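Local structure of cyanate lyase C-terminal domain-containing protein (Tetranychus urticae, 5UK3) at residues H65-C68 with D69-I73. The protein is a cyanase that probably catalyses the bicarbonate-dependent breakdown of cyanate to ammonia and carbon dioxide. Sequence-based numbering, arbitrary orientation.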
ATOM      1  N   HIS I  65      11.264  27.497  30.554  1.00 61.91           N
ATOM      2  CA  HIS I  65      10.761  28.668  31.308  1.00 64.50           C
ATOM      3  C   HIS I  65      10.952  29.950  30.508  1.00 60.58           C
ATOM      4  O   HIS I  65      10.051  30.750  30.364  1.00 61.79           O
ATOM      5  CB  HIS I  65      11.416  28.831  32.684  1.00 68.14           C
ATOM      6  CG  HIS I  65      10.938  27.868  33.722  1.00 74.93           C
ATOM      7  ND1 HIS I  65       9.600  27.645  33.980  1.00 76.94           N
ATOM      8  CD2 HIS I  65      11.625  27.122  34.626  1.00 80.46           C
ATOM      9  CE1 HIS I  65       9.478  26.766  34.960  1.00 81.48           C
ATOM     10  NE2 HIS I  65      10.691  26.430  35.367  1.00 86.34           N
ATOM     11  N   ARG I  66      12.116  30.090  29.934  1.00 60.24           N
ATOM     12  CA  ARG I  66      12.420  31.246  29.084  1.00 60.97           C
ATOM     13  C   ARG I  66      11.543  31.373  27.840  1.00 59.59           C
ATOM     14  O   ARG I  66      11.162  32.475  27.482  1.00 57.47           O
ATOM     15  CB  ARG I  66      13.886  31.213  28.646  1.00 60.29           C
ATOM     16  CG  ARG I  66      14.782  31.988  29.538  1.00 63.58           C
ATOM     17  CD  ARG I  66      16.094  32.043  28.953  1.00 64.83           C
ATOM     18  NE  ARG I  66      16.337  33.202  28.136  1.00 67.81           N
ATOM     19  CZ  ARG I  66      17.442  33.354  27.439  1.00 72.73           C
ATOM     20  NH1 ARG I  66      17.595  34.425  26.681  1.00 75.85           N
ATOM     21  NH2 ARG I  66      18.431  32.443  27.530  1.00 76.76           N
ATOM     22  N   ILE I  67      11.245  30.250  27.188  1.00 58.27           N
ATOM     23  CA  ILE I  67      10.291  30.256  26.075  1.00 58.20           C
ATOM     24  C   ILE I  67       8.941  30.794  26.558  1.00 57.99           C
ATOM     25  O   ILE I  67       8.331  31.631  25.920  1.00 58.20           O
ATOM     26  CB  ILE I  67      10.140  28.841  25.434  1.00 57.98           C
ATOM     27  CG1 ILE I  67      11.383  28.509  24.637  1.00 57.95           C
ATOM     28  CG2 ILE I  67       8.935  28.760  24.513  1.00 57.89           C
ATOM     29  CD1 ILE I  67      11.564  27.032  24.338  1.00 59.71           C
ATOM     30  N   CYS I  68       8.478  30.288  27.690  1.00 58.08           N
ATOM     31  CA  CYS I  68       7.222  30.737  28.217  1.00 60.28           C
ATOM     32  C   CYS I  68       7.157  32.248  28.444  1.00 61.08           C
ATOM     33  O   CYS I  68       6.142  32.870  28.245  1.00 61.62           O
ATOM     34  CB  CYS I  68       6.891  29.953  29.494  1.00 65.10           C
ATOM     35  SG  CYS I  68       6.579  28.194  29.184  1.00 68.03           S
ATOM     36  N   ASP I  69       8.200  32.824  28.980  1.00 63.85           N
ATOM     37  CA  ASP I  69       8.235  34.261  29.184  1.00 67.66           C
ATOM     38  C   ASP I  69       8.251  35.048  27.921  1.00 63.36           C
ATOM     39  O   ASP I  69       7.754  36.168  27.889  1.00 62.32           O
ATOM     40  CB  ASP I  69       9.602  34.535  29.862  1.00 73.72           C
ATOM     41  CG  ASP I  69       9.611  34.306  31.361  1.00 82.73           C
ATOM     42  OD1 ASP I  69       8.559  33.829  31.854  1.00 89.06           O
ATOM     43  OD2 ASP I  69      10.711  34.518  32.001  1.00 93.92           O
ATOM     44  N   THR I  70       8.979  34.536  26.948  1.00 62.60           N
ATOM     45  CA  THR I  70       9.110  35.189  25.676  1.00 64.53           C
ATOM     46  C   THR I  70       7.738  35.297  25.006  1.00 65.84           C
ATOM     47  O   THR I  70       7.385  36.363  24.480  1.00 69.10           O
ATOM     48  CB  THR I  70      10.065  34.405  24.802  1.00 64.37           C
ATOM     49  OG1 THR I  70      11.323  34.293  25.478  1.00 67.06           O
ATOM     50  CG2 THR I  70      10.257  35.093  23.460  1.00 65.56           C
ATOM     51  N   LEU I  71       6.975  34.216  25.084  1.00 65.70           N
ATOM     52  CA  LEU I  71       5.574  34.206  24.710  1.00 69.10           C
ATOM     53  C   LEU I  71       4.742  34.737  25.879  1.00 77.20           C
ATOM     54  O   LEU I  71       5.250  35.049  26.986  1.00 83.81           O
ATOM     55  CB  LEU I  71       5.159  32.796  24.391  1.00 69.81           C
ATOM     56  CG  LEU I  71       5.992  32.097  23.290  1.00 72.53           C
ATOM     57  CD1 LEU I  71       5.684  30.611  23.194  1.00 72.23           C
ATOM     58  CD2 LEU I  71       5.769  32.740  21.936  1.00 74.82           C
ATOM     59  N   GLY I  72       3.456  34.898  25.670  1.00 81.95           N
ATOM     60  CA  GLY I  72       2.594  35.389  26.789  1.00 86.40           C
ATOM     61  C   GLY I  72       2.482  34.480  27.994  1.00 78.90           C
ATOM     62  O   GLY I  72       2.133  34.941  29.065  1.00 86.00           O
ATOM     63  N   ILE I  73       2.802  33.206  27.816  1.00 74.38           N
ATOM     64  CA  ILE I  73       2.223  32.129  28.622  1.00 77.82           C
ATOM     65  C   ILE I  73       2.851  31.827  29.979  1.00 74.30           C
ATOM     66  O   ILE I  73       3.941  32.294  30.293  1.00 73.44           O
ATOM     67  CB  ILE I  73       2.163  30.795  27.845  1.00 79.51           C
ATOM     68  CG1 ILE I  73       3.530  30.345  27.450  1.00 83.67           C
ATOM     69  CG2 ILE I  73       1.294  30.917  26.601  1.00 80.66           C
ATOM     70  CD1 ILE I  73       3.519  28.958  26.891  1.00 89.57           C
TER
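Thr-70 turns its hydroxyl back onto the preceding turn of the helix, where OG1 donates a 2.7 Å hydrogen bond to the carbonyl O of Arg-66. With OG1 anti to the residue's own carbonyl carbon and beside its backbone N (chi1 -57°), hydroxyl and amide of one residue grip the same acceptor: Thr-70 N lies 3.0 Å from Arg-66 O, and the two donors come from opposite faces of that carbonyl plane. A valine here would probably leave Arg-66 O with the amide bond alone from this residue, losing the second clasp on the last turn. The backbone bonds before and after it in the i to i+4 series, Asp-69 N to His-65 O and Leu-71 N to Ile-67 O, carry the helix to its end.

Two apolar pairs complete the contact. Ile-67 and Leu-71 run side by side, CG2 of the isoleucine 4.0 Å from CD1 of the leucine. Leu-71 is the first residue to leave helical geometry, and the chain then bends through Gly-72 and brings Ile-73 back beside Cys-68, with Ile-73 CD1 3.9 Å from Cys-68 SG. Ile-73 CG1, set between its own backbone N and carbonyl carbon (chi1 61°), also rests on the Cys-68 backbone, 3.7 Å from Cys-68 O.

This C-terminal end of helix 61-70 belongs to the helical N-terminal domain of the helix-turn-helix clan. Leu-71 and Ile-73 pack on Ala-27 of helix 23-31, Ile-67 and Thr-70 meet Leu-42 of helix 35-42, and Cys-68 touches Ala-78 of helix 78-82.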